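Local coordinates for uncharacterized protein (Thermomonospora curvata, PDB 4MVE) that is of unknown function but carries GXWXG and DUF4334 family regions and folds into a highly curved antiparallel beta sheet flanked by short helices, at residues Q8-I13 / M129-M134; R99-R104 / A110-K115. One frame throughout, in Å; residues are numbered along the deposited sequence.

Contact 1. Residues Q8-I13 / M129-M134; sequences QRLAKI and MVVGAM
The contact between 8-13 and 129-134 rests on two apolar pairs, Ala11 with Met129 and Leu10 with Val131, and has no polar bond across it. Met129 is a selenomethionine whose side chain reaches straight out from the strand: CG lies beside the backbone N (chi1 -65°) and the chain beyond it is fully extended (chi2 179°). That shape carries its SE to 3.9 Å from Ala11 CA, with Ala11 CB at 4.0 Å, while the terminal CE ends 4.1 Å from Ala11 O. The second pair is a methyl-to-methyl touch, Leu10 CD1 to Val131 CG2 at 3.9 Å, in which the two side chains cross at about a right angle.

In the backbone register, the CA atoms of Leu10 and Val131 stand 8.4 Å apart, and those of Ala11 and Met129 7.3 Å. The N-terminal helix 5-16 packs across the start of strand 129-136, where the alternate residues Met129 and Val131 both point their CB toward the helix. The buried surface is modest, 145 Å² over both sides. Helix 22-29 adds to the apolar layer, with Leu28 on Leu10 and Tyr29 on Val131. Backbone hydrogen bonds tie the strand into the sheet, Val131 pairing with Arg123 and Val130 with Leu147.

Contact 2. Residues R99-R104 / A110-K115; sequences REVALR and AMIYDK
Arg99 and Ala110 face each other as an antiparallel hydrogen-bonded pair, their CA atoms 5.5 Å apart. Arg99 N donates to Ala110 O over 3.1 Å and nearly straight (168° at the hydrogen); Ala110 N returns a bond of 2.8 Å to Arg99 O, more bent at its hydrogen (149°).

The Arg99 side chain starts out on the sheet face it shares with Ala110 and Ile112. Its CB lies 3.9 Å from Ile112 CD1; CG meets the same methyl, and the two side chains cross at about a right angle. A bend at the second torsion then turns the chain away from 110-115, and the guanidinium finds its partner elsewhere: NH2 forms a salt bridge with Asp73, while NE lies close to the like-charged Arg72.

Ile112 CD1 also touches Val101 CG2, at 3.9 Å, and that valine methyl rests on Ala110 CB at 3.6 Å. One branch of Val101 therefore meets both neighbours, closing a small apolar patch above the paired backbones. Further backbone bonds, Val101 with Ser108 and Ile112 with Arg97, continue the ladder on each side of the Arg99-Ala110 pair. The short strand segments nevertheless meet at 102°, nearer a right angle than antiparallel, as expected of a strongly twisted and coiled beta hairpin, here 96-103 with 106-113.

The two contacts lie about 18 Å apart, centre to centre, and both involve the same curved antiparallel sheet. Contact 2 pairs strands 96-103 and 106-113; strand 118-124 follows, and beside it runs strand 129-136, which contact 1 joins to helix 5-16. They meet directly where Leu103 CD2 packs on Ala133 CB at 3.8 Å. Along the chain, contact 1 brings the N-terminal helix to a strand 116 residues later, and the whole hairpin of contact 2 falls within that interval. Contact 2 is thus a local hairpin pairing, whereas contact 1 is a long-range packing that lays the N-terminal helix against a strand of the same sheet near the C-terminal end of the chain.

Contact 1. Residues Q8-I13 / M129-M134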
ATOM      1  N   GLN A   8      -8.209   9.991  11.594  1.00 39.10           N
ATOM      2  CA  GLN A   8      -7.855  11.403  11.553  1.00 40.73           C
ATOM      3  C   GLN A   8      -6.367  11.603  11.737  1.00 44.78           C
ATOM      4  O   GLN A   8      -5.778  12.376  10.982  1.00 42.99           O
ATOM      5  CB  GLN A   8      -8.651  12.212  12.579  1.00 45.55           C
ATOM      6  CG  GLN A   8     -10.088  12.473  12.099  1.00 62.61           C
ATOM      7  CD  GLN A   8     -10.998  13.199  13.077  1.00 95.90           C
ATOM      8  OE1 GLN A   8     -12.157  13.506  12.758  1.00 92.03           O
ATOM      9  NE2 GLN A   8     -10.520  13.489  14.288  1.00 93.24           N
ATOM     10  N   ARG A   9      -5.752  10.876  12.700  1.00 42.66           N
ATOM     11  CA  ARG A   9      -4.310  10.923  12.925  1.00 42.54           C
ATOM     12  C   ARG A   9      -3.547  10.412  11.692  1.00 43.96           C
ATOM     13  O   ARG A   9      -2.537  11.005  11.307  1.00 44.92           O
ATOM     14  CB  ARG A   9      -3.927  10.085  14.141  1.00 42.96           C
ATOM     15  CG  ARG A   9      -4.070  10.799  15.456  1.00 52.81           C
ATOM     16  CD  ARG A   9      -2.951  10.342  16.370  1.00 67.90           C
ATOM     17  NE  ARG A   9      -3.408   9.361  17.358  1.00 75.83           N
ATOM     18  CZ  ARG A   9      -2.609   8.551  18.053  1.00 78.42           C
ATOM     19  NH1 ARG A   9      -1.293   8.564  17.848  1.00 52.85           N
ATOM     20  NH2 ARG A   9      -3.120   7.712  18.947  1.00 54.91           N
ATOM     21  N   LEU A  10      -4.024   9.317  11.072  1.00 37.31           N
ATOM     22  CA  LEU A  10      -3.310   8.762   9.921  1.00 35.06           C
ATOM     23  C   LEU A  10      -3.489   9.620   8.678  1.00 36.21           C
ATOM     24  O   LEU A  10      -2.539   9.779   7.931  1.00 35.87           O
ATOM     25  CB  LEU A  10      -3.709   7.314   9.627  1.00 34.02           C
ATOM     26  CG  LEU A  10      -3.114   6.241  10.564  1.00 39.54           C
ATOM     27  CD1 LEU A  10      -3.798   4.909  10.325  1.00 39.66           C
ATOM     28  CD2 LEU A  10      -1.585   6.055  10.347  1.00 36.58           C
ATOM     29  N   ALA A  11      -4.669  10.217   8.483  1.00 33.05           N
ATOM     30  CA  ALA A  11      -4.942  11.058   7.321  1.00 31.13           C
ATOM     31  C   ALA A  11      -3.971  12.254   7.284  1.00 33.94           C
ATOM     32  O   ALA A  11      -3.454  12.591   6.215  1.00 32.08           O
ATOM     33  CB  ALA A  11      -6.403  11.527   7.343  1.00 32.28           C
ATOM     34  N   LYS A  12      -3.698  12.858   8.445  1.00 33.74           N
ATOM     35  CA  LYS A  12      -2.802  14.019   8.572  1.00 36.27           C
ATOM     36  C   LYS A  12      -1.364  13.655   8.184  1.00 41.39           C
ATOM     37  O   LYS A  12      -0.707  14.429   7.479  1.00 41.72           O
ATOM     38  CB  LYS A  12      -2.843  14.600  10.004  1.00 40.18           C
ATOM     39  CG  LYS A  12      -4.037  15.524  10.236  1.00 54.62           C
ATOM     40  CD  LYS A  12      -4.267  15.876  11.704  1.00 64.56           C
ATOM     41  CE  LYS A  12      -3.569  17.136  12.149  1.00 83.59           C
ATOM     42  NZ  LYS A  12      -4.139  17.660  13.426  1.00 99.33           N
ATOM     43  N   ILE A  13      -0.886  12.475   8.642  1.00 37.63           N
ATOM     44  CA  ILE A  13       0.462  11.971   8.324  1.00 35.35           C
ATOM     45  C   ILE A  13       0.555  11.671   6.806  1.00 35.57           C
ATOM     46  O   ILE A  13       1.481  12.134   6.147  1.00 35.44           O
ATOM     47  CB  ILE A  13       0.790  10.730   9.190  1.00 37.75           C
ATOM     48  CG1 ILE A  13       0.891  11.112  10.710  1.00 39.54           C
ATOM     49  CG2 ILE A  13       2.080  10.031   8.687  1.00 37.24           C
ATOM     50  CD1 ILE A  13       0.610   9.835  11.743  1.00 42.40           C
HETATM   51  N   MSE A 129      -8.198   7.179   1.004  1.00 32.65           N
HETATM   52  CA  MSE A 129      -6.936   6.825   1.670  1.00 29.42           C
HETATM   53  C   MSE A 129      -7.040   5.489   2.363  1.00 32.39           C
HETATM   54  O   MSE A 129      -8.034   5.217   3.032  1.00 33.12           O
HETATM   55  CB  MSE A 129      -6.507   7.875   2.708  1.00 30.27           C
HETATM   56  CG  MSE A 129      -6.162   9.218   2.133  1.00 35.58           C
HETATM   57 SE   MSE A 129      -5.680  10.404   3.592  0.88 39.97          SE
HETATM   58  CE  MSE A 129      -5.223  11.929   2.527  1.00 38.28           C
ATOM     59  N   VAL A 130      -6.026   4.664   2.181  1.00 28.38           N
ATOM     60  CA  VAL A 130      -5.858   3.348   2.832  1.00 27.98           C
ATOM     61  C   VAL A 130      -4.447   3.246   3.352  1.00 31.46           C
ATOM     62  O   VAL A 130      -3.555   3.872   2.788  1.00 29.54           O
ATOM     63  CB  VAL A 130      -6.161   2.113   1.924  1.00 31.33           C
ATOM     64  CG1 VAL A 130      -7.577   2.131   1.360  1.00 31.71           C
ATOM     65  CG2 VAL A 130      -5.108   1.926   0.825  1.00 30.69           C
ATOM     66  N   VAL A 131      -4.224   2.418   4.395  1.00 29.62           N
ATOM     67  CA  VAL A 131      -2.875   2.111   4.853  1.00 28.08           C
ATOM     68  C   VAL A 131      -2.642   0.690   4.342  1.00 30.75           C
ATOM     69  O   VAL A 131      -3.552  -0.115   4.429  1.00 28.87           O
ATOM     70  CB  VAL A 131      -2.670   2.263   6.394  1.00 31.88           C
ATOM     71  CG1 VAL A 131      -1.380   1.582   6.853  1.00 30.20           C
ATOM     72  CG2 VAL A 131      -2.629   3.740   6.798  1.00 32.06           C
ATOM     73  N   GLY A 132      -1.463   0.395   3.803  1.00 26.90           N
ATOM     74  CA  GLY A 132      -1.169  -0.957   3.337  1.00 25.27           C
ATOM     75  C   GLY A 132      -0.169  -1.562   4.287  1.00 31.71           C
ATOM     76  O   GLY A 132       0.796  -0.889   4.656  1.00 31.16           O
ATOM     77  N   ALA A 133      -0.389  -2.841   4.684  1.00 28.85           N
ATOM     78  CA  ALA A 133       0.482  -3.607   5.567  1.00 28.70           C
ATOM     79  C   ALA A 133       1.178  -4.693   4.748  1.00 29.27           C
ATOM     80  O   ALA A 133       0.545  -5.666   4.336  1.00 27.02           O
ATOM     81  CB  ALA A 133      -0.321  -4.223   6.707  1.00 30.02           C
HETATM   82  N   MSE A 134       2.466  -4.479   4.437  1.00 24.57           N
HETATM   83  CA  MSE A 134       3.208  -5.410   3.621  1.00 26.16           C
HETATM   84  C   MSE A 134       3.662  -6.617   4.459  1.00 32.35           C
HETATM   85  O   MSE A 134       4.374  -6.450   5.463  1.00 33.09           O
HETATM   86  CB  MSE A 134       4.428  -4.726   2.960  1.00 28.31           C
HETATM   87  CG  MSE A 134       5.091  -5.664   1.968  1.00 34.65           C
HETATM   88 SE   MSE A 134       6.842  -5.061   1.444  0.97 43.51          SE
HETATM   89  CE  MSE A 134       7.771  -5.462   3.169  1.00 41.66           C
TER

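Contact 2. Residues R99-R104 / A110-K115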
ATOM      1  N   ARG A  99      -7.358 -10.331  -3.312  1.00 29.13           N
ATOM      2  CA  ARG A  99      -8.127 -11.376  -2.611  1.00 29.26           C
ATOM      3  C   ARG A  99      -8.469 -10.864  -1.215  1.00 34.27           C
ATOM      4  O   ARG A  99      -7.908  -9.837  -0.784  1.00 35.51           O
ATOM      5  CB  ARG A  99      -7.334 -12.689  -2.519  1.00 23.21           C
ATOM      6  CG  ARG A  99      -6.979 -13.357  -3.871  1.00 26.49           C
ATOM      7  CD  ARG A  99      -8.267 -13.809  -4.593  1.00 30.91           C
ATOM      8  NE  ARG A  99      -8.021 -14.630  -5.773  1.00 27.18           N
ATOM      9  CZ  ARG A  99      -7.919 -14.171  -7.019  1.00 44.45           C
ATOM     10  NH1 ARG A  99      -7.930 -12.865  -7.258  1.00 28.24           N
ATOM     11  NH2 ARG A  99      -7.747 -15.010  -8.029  1.00 36.03           N
ATOM     12  N   GLU A 100      -9.389 -11.540  -0.518  1.00 28.43           N
ATOM     13  CA  GLU A 100      -9.689 -11.198   0.870  1.00 28.43           C
ATOM     14  C   GLU A 100      -8.842 -12.114   1.727  1.00 31.00           C
ATOM     15  O   GLU A 100      -8.960 -13.328   1.595  1.00 30.11           O
ATOM     16  CB  GLU A 100     -11.177 -11.341   1.188  1.00 30.79           C
ATOM     17  CG  GLU A 100     -12.034 -10.304   0.479  1.00 46.58           C
ATOM     18  CD  GLU A 100     -13.505 -10.497   0.777  1.00 81.00           C
ATOM     19  OE1 GLU A 100     -14.106 -11.439   0.210  1.00 78.02           O
ATOM     20  OE2 GLU A 100     -14.050  -9.722   1.598  1.00 83.12           O
ATOM     21  N   VAL A 101      -7.928 -11.531   2.525  1.00 26.30           N
ATOM     22  CA  VAL A 101      -6.949 -12.246   3.359  1.00 25.36           C
ATOM     23  C   VAL A 101      -7.003 -11.718   4.802  1.00 31.42           C
ATOM     24  O   VAL A 101      -7.240 -10.533   4.977  1.00 28.36           O
ATOM     25  CB  VAL A 101      -5.509 -12.088   2.775  1.00 27.00           C
ATOM     26  CG1 VAL A 101      -4.504 -13.023   3.482  1.00 26.93           C
ATOM     27  CG2 VAL A 101      -5.474 -12.325   1.245  1.00 25.31           C
ATOM     28  N   ALA A 102      -6.831 -12.607   5.825  1.00 30.00           N
ATOM     29  CA  ALA A 102      -6.804 -12.190   7.233  1.00 30.84           C
ATOM     30  C   ALA A 102      -5.410 -11.725   7.643  1.00 35.69           C
ATOM     31  O   ALA A 102      -4.404 -12.292   7.215  1.00 33.37           O
ATOM     32  CB  ALA A 102      -7.231 -13.326   8.152  1.00 31.58           C
ATOM     33  N   LEU A 103      -5.372 -10.720   8.519  1.00 33.27           N
ATOM     34  CA  LEU A 103      -4.177 -10.233   9.169  1.00 32.92           C
ATOM     35  C   LEU A 103      -4.585  -9.839  10.558  1.00 41.34           C
ATOM     36  O   LEU A 103      -5.413  -8.935  10.710  1.00 43.36           O
ATOM     37  CB  LEU A 103      -3.489  -9.079   8.426  1.00 31.71           C
ATOM     38  CG  LEU A 103      -2.298  -8.435   9.223  1.00 34.54           C
ATOM     39  CD1 LEU A 103      -1.040  -9.328   9.173  1.00 32.55           C
ATOM     40  CD2 LEU A 103      -1.985  -7.044   8.723  1.00 30.12           C
ATOM     41  N   ARG A 104      -4.048 -10.552  11.580  1.00 39.55           N
ATOM     42  CA  ARG A 104      -4.341 -10.321  13.001  1.00 40.84           C
ATOM     43  C   ARG A 104      -5.835 -10.469  13.293  1.00 46.47           C
ATOM     44  O   ARG A 104      -6.419  -9.650  13.999  1.00 48.02           O
ATOM     45  CB  ARG A 104      -3.858  -8.931  13.431  1.00 38.15           C
ATOM     46  CG  ARG A 104      -2.397  -8.753  13.224  1.00 38.67           C
ATOM     47  CD  ARG A 104      -1.992  -7.327  13.411  1.00 39.90           C
ATOM     48  NE  ARG A 104      -0.592  -7.249  13.079  1.00 43.32           N
ATOM     49  CZ  ARG A 104       0.003  -6.227  12.493  1.00 58.92           C
ATOM     50  NH1 ARG A 104      -0.668  -5.097  12.261  1.00 41.53           N
ATOM     51  NH2 ARG A 104       1.286  -6.303  12.173  1.00 41.01           N
ATOM     52  N   ALA A 110      -6.641  -7.494   0.115  1.00 27.21           N
ATOM     53  CA  ALA A 110      -5.201  -7.573   0.134  1.00 25.70           C
ATOM     54  C   ALA A 110      -4.666  -7.719  -1.271  1.00 28.13           C
ATOM     55  O   ALA A 110      -5.270  -8.431  -2.054  1.00 26.06           O
ATOM     56  CB  ALA A 110      -4.765  -8.761   0.992  1.00 25.54           C
HETATM   57  N   MSE A 111      -3.555  -7.029  -1.619  1.00 24.83           N
HETATM   58  CA  MSE A 111      -2.945  -7.276  -2.927  1.00 24.44           C
HETATM   59  C   MSE A 111      -1.932  -8.407  -2.806  1.00 30.00           C
HETATM   60  O   MSE A 111      -1.104  -8.386  -1.916  1.00 29.42           O
HETATM   61  CB  MSE A 111      -2.281  -6.020  -3.471  1.00 26.10           C
HETATM   62  CG  MSE A 111      -2.028  -6.080  -4.957  1.00 30.55           C
HETATM   63 SE   MSE A 111      -0.683  -4.725  -5.410  0.91 35.09          SE
HETATM   64  CE  MSE A 111       0.851  -5.506  -4.555  1.00 32.09           C
ATOM     65  N   ILE A 112      -2.001  -9.412  -3.673  1.00 28.55           N
ATOM     66  CA  ILE A 112      -1.030 -10.523  -3.625  1.00 26.36           C
ATOM     67  C   ILE A 112      -0.158 -10.455  -4.886  1.00 28.61           C
ATOM     68  O   ILE A 112      -0.710 -10.491  -5.965  1.00 27.88           O
ATOM     69  CB  ILE A 112      -1.772 -11.888  -3.529  1.00 28.27           C
ATOM     70  CG1 ILE A 112      -2.743 -11.920  -2.313  1.00 26.74           C
ATOM     71  CG2 ILE A 112      -0.766 -13.096  -3.554  1.00 27.90           C
ATOM     72  CD1 ILE A 112      -3.481 -13.204  -2.043  1.00 34.32           C
ATOM     73  N   TYR A 113       1.177 -10.422  -4.767  1.00 25.81           N
ATOM     74  CA  TYR A 113       2.015 -10.448  -5.984  1.00 25.12           C
ATOM     75  C   TYR A 113       1.886 -11.806  -6.632  1.00 25.86           C
ATOM     76  O   TYR A 113       1.791 -12.831  -5.920  1.00 24.33           O
ATOM     77  CB  TYR A 113       3.490 -10.165  -5.667  1.00 25.89           C
ATOM     78  CG  TYR A 113       3.820  -8.696  -5.474  1.00 26.33           C
ATOM     79  CD1 TYR A 113       3.460  -8.026  -4.309  1.00 26.12           C
ATOM     80  CD2 TYR A 113       4.514  -7.984  -6.448  1.00 29.44           C
ATOM     81  CE1 TYR A 113       3.804  -6.674  -4.107  1.00 27.99           C
ATOM     82  CE2 TYR A 113       4.855  -6.640  -6.265  1.00 30.64           C
ATOM     83  CZ  TYR A 113       4.478  -5.979  -5.105  1.00 35.28           C
ATOM     84  OH  TYR A 113       4.861  -4.658  -4.947  1.00 29.90           O
ATOM     85  N   ASP A 114       1.889 -11.825  -7.960  1.00 20.23           N
ATOM     86  CA  ASP A 114       1.825 -13.079  -8.705  1.00 21.63           C
ATOM     87  C   ASP A 114       3.092 -13.880  -8.570  1.00 30.52           C
ATOM     88  O   ASP A 114       3.036 -15.114  -8.596  1.00 31.28           O
ATOM     89  CB  ASP A 114       1.604 -12.804 -10.215  1.00 23.13           C
ATOM     90  CG  ASP A 114       0.255 -12.206 -10.531  1.00 35.22           C
ATOM     91  OD1 ASP A 114      -0.601 -12.129  -9.602  1.00 34.19           O
ATOM     92  OD2 ASP A 114       0.024 -11.863 -11.710  1.00 42.15           O
ATOM     93  N   LYS A 115       4.261 -13.183  -8.531  1.00 28.60           N
ATOM     94  CA  LYS A 115       5.543 -13.884  -8.636  1.00 29.39           C
ATOM     95  C   LYS A 115       6.473 -13.623  -7.470  1.00 30.69           C
ATOM     96  O   LYS A 115       7.648 -13.965  -7.558  1.00 30.48           O
ATOM     97  CB  LYS A 115       6.231 -13.476  -9.963  1.00 33.79           C
ATOM     98  CG  LYS A 115       5.444 -13.837 -11.214  1.00 38.31           C
ATOM     99  CD  LYS A 115       6.043 -15.034 -11.911  1.00 55.16           C
ATOM    100  CE  LYS A 115       5.021 -16.077 -12.311  1.00 69.67           C
ATOM    101  NZ  LYS A 115       5.673 -17.371 -12.665  1.00 75.37           N
TER